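Long-range contact in phosphoribosylformylglycinamidine cyclo-ligase (Thermus thermophilus HB8, PDB 5AVM), which probably catalyses the ATP-dependent ring closure of formylglycinamidine ribonucleotide to 5-aminoimidazole ribonucleotide in de novo purine biosynthesis: residues Asp103-Leu115 and Glu137-Asp151. Residues are numbered along the deposited sequence; the frame is centred on the assembly and turned at random.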
loop_
_atom_site.group_PDB
_atom_site.type_symbol
_atom_site.label_atom_id
_atom_site.label_comp_id
_atom_site.label_asym_id
_atom_site.label_seq_id
_atom_site.Cartn_x
_atom_site.Cartn_y
_atom_site.Cartn_z
ATOM N N ASP B 103 2.310 2.345 -6.493
ATOM C CA ASP B 103 1.802 3.219 -5.436
ATOM C C ASP B 103 0.298 3.450 -5.308
ATOM O O ASP B 103 -0.466 3.206 -6.239
ATOM C CB ASP B 103 2.479 4.577 -5.576
ATOM C CG ASP B 103 2.412 5.112 -6.997
ATOM O OD1 ASP B 103 1.294 5.186 -7.556
ATOM O OD2 ASP B 103 3.474 5.460 -7.561
ATOM N N TYR B 104 -0.100 3.957 -4.140
ATOM C CA TYR B 104 -1.496 4.260 -3.834
ATOM C C TYR B 104 -1.647 5.688 -3.319
ATOM O O TYR B 104 -1.446 5.937 -2.129
ATOM C CB TYR B 104 -2.022 3.324 -2.757
ATOM C CG TYR B 104 -3.526 3.327 -2.645
ATOM C CD1 TYR B 104 -4.309 2.699 -3.615
ATOM C CD2 TYR B 104 -4.171 3.945 -1.573
ATOM C CE1 TYR B 104 -5.695 2.679 -3.526
ATOM C CE2 TYR B 104 -5.566 3.935 -1.469
ATOM C CZ TYR B 104 -6.323 3.297 -2.454
ATOM O OH TYR B 104 -7.701 3.263 -2.376
ATOM N N LEU B 105 -2.014 6.620 -4.196
ATOM C CA LEU B 105 -2.180 8.023 -3.798
ATOM C C LEU B 105 -3.624 8.350 -3.404
ATOM O O LEU B 105 -4.551 8.044 -4.146
ATOM C CB LEU B 105 -1.725 8.948 -4.940
ATOM C CG LEU B 105 -0.215 9.158 -5.140
ATOM C CD1 LEU B 105 0.544 7.855 -4.958
ATOM C CD2 LEU B 105 0.037 9.738 -6.532
ATOM N N ALA B 106 -3.811 8.968 -2.241
ATOM C CA ALA B 106 -5.153 9.320 -1.768
ATOM C C ALA B 106 -5.197 10.759 -1.248
ATOM O O ALA B 106 -4.323 11.187 -0.495
ATOM C CB ALA B 106 -5.592 8.352 -0.675
ATOM N N ALA B 107 -6.227 11.499 -1.640
ATOM C CA ALA B 107 -6.345 12.891 -1.225
ATOM C C ALA B 107 -7.783 13.332 -1.056
ATOM O O ALA B 107 -8.710 12.643 -1.487
ATOM C CB ALA B 107 -5.680 13.778 -2.252
ATOM N N SER B 108 -7.954 14.490 -0.422
ATOM C CA SER B 108 -9.273 15.074 -0.222
ATOM C C SER B 108 -9.783 15.328 -1.637
ATOM O O SER B 108 -10.935 15.044 -1.969
ATOM C CB SER B 108 -9.153 16.394 0.540
ATOM O OG SER B 108 -10.406 17.038 0.647
ATOM N N HIS B 109 -8.901 15.864 -2.472
ATOM C CA HIS B 109 -9.235 16.121 -3.855
ATOM C C HIS B 109 -8.001 15.981 -4.733
ATOM O O HIS B 109 -7.042 16.739 -4.611
ATOM C CB HIS B 109 -9.846 17.508 -4.022
ATOM C CG HIS B 109 -10.303 17.784 -5.420
ATOM N ND1 HIS B 109 -9.437 18.152 -6.426
ATOM C CD2 HIS B 109 -11.522 17.668 -5.998
ATOM C CE1 HIS B 109 -10.100 18.250 -7.566
ATOM N NE2 HIS B 109 -11.368 17.962 -7.333
ATOM N N LEU B 110 -8.043 14.996 -5.620
ATOM C CA LEU B 110 -6.949 14.710 -6.537
ATOM C C LEU B 110 -6.695 15.856 -7.522
ATOM O O LEU B 110 -7.020 15.757 -8.706
ATOM C CB LEU B 110 -7.257 13.415 -7.300
ATOM C CG LEU B 110 -7.483 12.171 -6.435
ATOM C CD1 LEU B 110 -8.019 11.043 -7.289
ATOM C CD2 LEU B 110 -6.176 11.765 -5.762
ATOM N N ASP B 111 -6.098 16.935 -7.028
ATOM C CA ASP B 111 -5.800 18.096 -7.858
ATOM C C ASP B 111 -5.033 17.674 -9.103
ATOM O O ASP B 111 -3.967 17.076 -8.988
ATOM C CB ASP B 111 -4.952 19.100 -7.072
ATOM C CG ASP B 111 -5.438 20.523 -7.233
ATOM O OD1 ASP B 111 -6.428 20.884 -6.558
ATOM O OD2 ASP B 111 -4.845 21.273 -8.039
ATOM N N GLU B 112 -5.562 17.988 -10.286
ATOM C CA GLU B 112 -4.885 17.624 -11.531
ATOM C C GLU B 112 -3.442 18.120 -11.503
ATOM O O GLU B 112 -2.520 17.418 -11.909
ATOM C CB GLU B 112 -5.612 18.212 -12.752
ATOM C CG GLU B 112 -4.837 18.038 -14.074
ATOM C CD GLU B 112 -5.691 18.231 -15.330
ATOM O OE1 GLU B 112 -6.277 19.324 -15.512
ATOM O OE2 GLU B 112 -5.765 17.279 -16.141
ATOM N N GLY B 113 -3.253 19.336 -11.014
ATOM C CA GLY B 113 -1.917 19.882 -10.938
ATOM C C GLY B 113 -0.988 18.998 -10.129
ATOM O O GLY B 113 -0.137 18.316 -10.696
ATOM N N VAL B 114 -1.162 18.992 -8.807
ATOM C CA VAL B 114 -0.304 18.205 -7.921
ATOM C C VAL B 114 -0.324 16.694 -8.161
ATOM O O VAL B 114 0.595 15.992 -7.750
ATOM C CB VAL B 114 -0.625 18.474 -6.425
ATOM C CG1 VAL B 114 -1.109 19.907 -6.241
ATOM C CG2 VAL B 114 -1.636 17.480 -5.912
ATOM N N LEU B 115 -1.362 16.185 -8.813
ATOM C CA LEU B 115 -1.425 14.754 -9.090
ATOM C C LEU B 115 -0.398 14.420 -10.163
ATOM O O LEU B 115 0.332 13.438 -10.056
ATOM C CB LEU B 115 -2.817 14.361 -9.579
ATOM C CG LEU B 115 -2.958 12.907 -10.029
ATOM C CD1 LEU B 115 -2.717 11.966 -8.848
ATOM C CD2 LEU B 115 -4.343 12.696 -10.610
ATOM N N GLU B 137 -2.464 2.908 -7.874
ATOM C CA GLU B 137 -3.848 3.354 -7.771
ATOM C C GLU B 137 -4.009 4.769 -7.244
ATOM O O GLU B 137 -3.031 5.460 -6.932
ATOM C CB GLU B 137 -4.676 2.394 -6.911
ATOM C CG GLU B 137 -4.897 1.026 -7.547
ATOM C CD GLU B 137 -5.323 1.107 -9.010
ATOM O OE1 GLU B 137 -6.170 1.977 -9.333
ATOM O OE2 GLU B 137 -4.816 0.291 -9.825
ATOM N N THR B 138 -5.266 5.180 -7.141
ATOM C CA THR B 138 -5.613 6.516 -6.691
ATOM C C THR B 138 -6.951 6.444 -5.947
ATOM O O THR B 138 -7.802 5.616 -6.264
ATOM C CB THR B 138 -5.729 7.460 -7.922
ATOM O OG1 THR B 138 -5.319 8.778 -7.561
ATOM C CG2 THR B 138 -7.161 7.503 -8.448
ATOM N N ALA B 139 -7.125 7.298 -4.947
ATOM C CA ALA B 139 -8.355 7.330 -4.176
ATOM C C ALA B 139 -8.686 8.762 -3.782
ATOM O O ALA B 139 -7.817 9.521 -3.333
ATOM C CB ALA B 139 -8.221 6.476 -2.940
ATOM N N GLU B 140 -9.951 9.129 -3.968
ATOM C CA GLU B 140 -10.430 10.459 -3.629
ATOM C C GLU B 140 -11.533 10.302 -2.585
ATOM O O GLU B 140 -12.627 9.827 -2.886
ATOM C CB GLU B 140 -10.950 11.174 -4.884
ATOM C CG GLU B 140 -11.520 12.557 -4.619
ATOM C CD GLU B 140 -11.675 13.385 -5.877
ATOM O OE1 GLU B 140 -10.650 13.869 -6.398
ATOM O OE2 GLU B 140 -12.823 13.545 -6.349
ATOM N N MET B 141 -11.225 10.683 -1.348
ATOM C CA MET B 141 -12.181 10.570 -0.253
ATOM C C MET B 141 -12.182 11.813 0.632
ATOM O O MET B 141 -11.482 11.881 1.647
ATOM C CB MET B 141 -11.871 9.330 0.592
ATOM C CG MET B 141 -11.836 8.026 -0.207
ATOM S SD MET B 141 -11.376 6.602 0.799
ATOM C CE MET B 141 -9.600 6.800 0.894
ATOM N N PRO B 142 -12.969 12.824 0.239
ATOM C CA PRO B 142 -13.060 14.066 1.004
ATOM C C PRO B 142 -13.700 13.824 2.361
ATOM O O PRO B 142 -13.706 14.702 3.224
ATOM C CB PRO B 142 -13.898 14.962 0.098
ATOM C CG PRO B 142 -14.743 13.984 -0.665
ATOM C CD PRO B 142 -13.748 12.917 -1.007
ATOM N N GLY B 143 -14.229 12.620 2.549
ATOM C CA GLY B 143 -14.855 12.285 3.813
ATOM C C GLY B 143 -13.859 11.683 4.783
ATOM O O GLY B 143 -14.170 11.483 5.961
ATOM N N VAL B 144 -12.657 11.400 4.287
ATOM C CA VAL B 144 -11.589 10.813 5.101
ATOM C C VAL B 144 -10.417 11.778 5.340
ATOM O O VAL B 144 -9.833 11.803 6.428
ATOM C CB VAL B 144 -11.038 9.514 4.428
ATOM C CG1 VAL B 144 -9.839 8.978 5.202
ATOM C CG2 VAL B 144 -12.136 8.458 4.352
ATOM N N TYR B 145 -10.094 12.572 4.319
ATOM C CA TYR B 145 -8.976 13.506 4.368
ATOM C C TYR B 145 -9.300 14.960 4.706
ATOM O O TYR B 145 -10.373 15.465 4.375
ATOM C CB TYR B 145 -8.237 13.465 3.027
ATOM C CG TYR B 145 -7.572 12.140 2.777
ATOM C CD1 TYR B 145 -6.340 11.845 3.356
ATOM C CD2 TYR B 145 -8.214 11.143 2.035
ATOM C CE1 TYR B 145 -5.761 10.587 3.211
ATOM C CE2 TYR B 145 -7.646 9.875 1.883
ATOM C CZ TYR B 145 -6.416 9.604 2.478
ATOM O OH TYR B 145 -5.845 8.354 2.359
ATOM N N ARG B 146 -8.350 15.618 5.372
ATOM C CA ARG B 146 -8.472 17.027 5.728
ATOM C C ARG B 146 -8.412 17.749 4.388
ATOM O O ARG B 146 -7.816 17.246 3.434
ATOM C CB ARG B 146 -7.295 17.477 6.608
ATOM C CG ARG B 146 -7.305 16.956 8.046
ATOM C CD ARG B 146 -8.524 17.461 8.791
ATOM N NE ARG B 146 -8.522 17.130 10.216
ATOM C CZ ARG B 146 -9.523 17.426 11.043
ATOM N NH1 ARG B 146 -10.601 18.053 10.587
ATOM N NH2 ARG B 146 -9.448 17.098 12.325
ATOM N N GLU B 147 -9.031 18.918 4.308
ATOM C CA GLU B 147 -9.041 19.679 3.068
ATOM C C GLU B 147 -7.640 19.864 2.518
ATOM O O GLU B 147 -6.719 20.209 3.260
ATOM C CB GLU B 147 -9.664 21.052 3.301
ATOM C CG GLU B 147 -9.678 21.933 2.070
ATOM C CD GLU B 147 -10.555 21.369 0.980
ATOM O OE1 GLU B 147 -10.284 20.238 0.522
ATOM O OE2 GLU B 147 -11.520 22.057 0.584
ATOM N N GLY B 148 -7.483 19.634 1.216
ATOM C CA GLY B 148 -6.189 19.801 0.570
ATOM C C GLY B 148 -5.111 18.789 0.922
ATOM O O GLY B 148 -4.009 18.850 0.376
ATOM N N ALA B 149 -5.424 17.859 1.820
ATOM C CA ALA B 149 -4.465 16.845 2.246
ATOM C C ALA B 149 -4.321 15.674 1.269
ATOM O O ALA B 149 -5.239 15.357 0.506
ATOM C CB ALA B 149 -4.838 16.322 3.633
ATOM N N TRP B 150 -3.146 15.043 1.321
ATOM C CA TRP B 150 -2.787 13.901 0.482
ATOM C C TRP B 150 -2.021 12.874 1.306
ATOM O O TRP B 150 -1.405 13.210 2.312
ATOM C CB TRP B 150 -1.864 14.325 -0.660
ATOM C CG TRP B 150 -2.511 14.934 -1.860
ATOM C CD1 TRP B 150 -3.024 16.194 -1.978
ATOM C CD2 TRP B 150 -2.677 14.310 -3.138
ATOM N NE1 TRP B 150 -3.493 16.394 -3.254
ATOM C CE2 TRP B 150 -3.293 15.251 -3.986
ATOM C CE3 TRP B 150 -2.360 13.038 -3.651
ATOM C CZ2 TRP B 150 -3.604 14.964 -5.316
ATOM C CZ3 TRP B 150 -2.668 12.755 -4.975
ATOM C CH2 TRP B 150 -3.282 13.713 -5.791
ATOM N N ASP B 151 -2.051 11.625 0.864
ATOM C CA ASP B 151 -1.322 10.556 1.529
ATOM C C ASP B 151 -0.638 9.805 0.396
ATOM O O ASP B 151 -1.292 9.255 -0.491
ATOM C CB ASP B 151 -2.262 9.618 2.283
ATOM C CG ASP B 151 -1.516 8.641 3.175
ATOM O OD1 ASP B 151 -0.377 8.275 2.839
ATOM O OD2 ASP B 151 -2.069 8.224 4.211
HETATM O O HOH W 1 -2.470 6.426 0.046
HETATM O O HOH W 2 -12.035 17.088 2.480
HETATM O O HOH W 3 -6.410 17.040 -1.539
#
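Ala106 and Ala107 sit in a strand flanked on both edges by one and the same segment, Ala106 bonded to one side and Ala107 to the other, a compact example of how a sheet becomes mixed. Along one edge, strand 137-140 runs parallel, completing a beta-alpha-beta crossover through helix 112-129: Leu105 O takes Ala139 N at 2.8 Å and Ala107 N reaches Ala139 O. The chain then loops round, through a type II turn at Arg146-Ala149, and returns antiparallel on the other edge, where Ala106 and Asp151 form a hydrogen-bonded pair (Asp151 N to Ala106 O, 2.7 Å).

The indole of Trp150 covers the end of the strand. With CG set beside its own backbone N (chi1 -81°), one face lies over the Ala107 methyl, while Leu110 CD2 crosses to CH2 at 3.5 Å and Leu115 CD1 meets that atom near the ring plane at 3.6 Å. Replacing the indole by an alanine side chain is likely to leave Leu110 and Leu115 without their shared apolar partner and weaken the join between sheet and helix 112-129.

Glu140, extended from its backbone, offers OE1 on the anti side to Leu110 N (2.9 Å, 154° at the hydrogen), pinning the turn before the helix. Tyr145 lays a ring face against the Ala106-Ala107 peptide, and its hydroxyl hydrogen-bonds that of Tyr145 of the second subunit, which Asp151 OD2 also meets. Apolar packing and one carboxylate bond thus hold turn and helix to the sheet, while Tyr145 and Asp151 find polar partners across the subunit boundary.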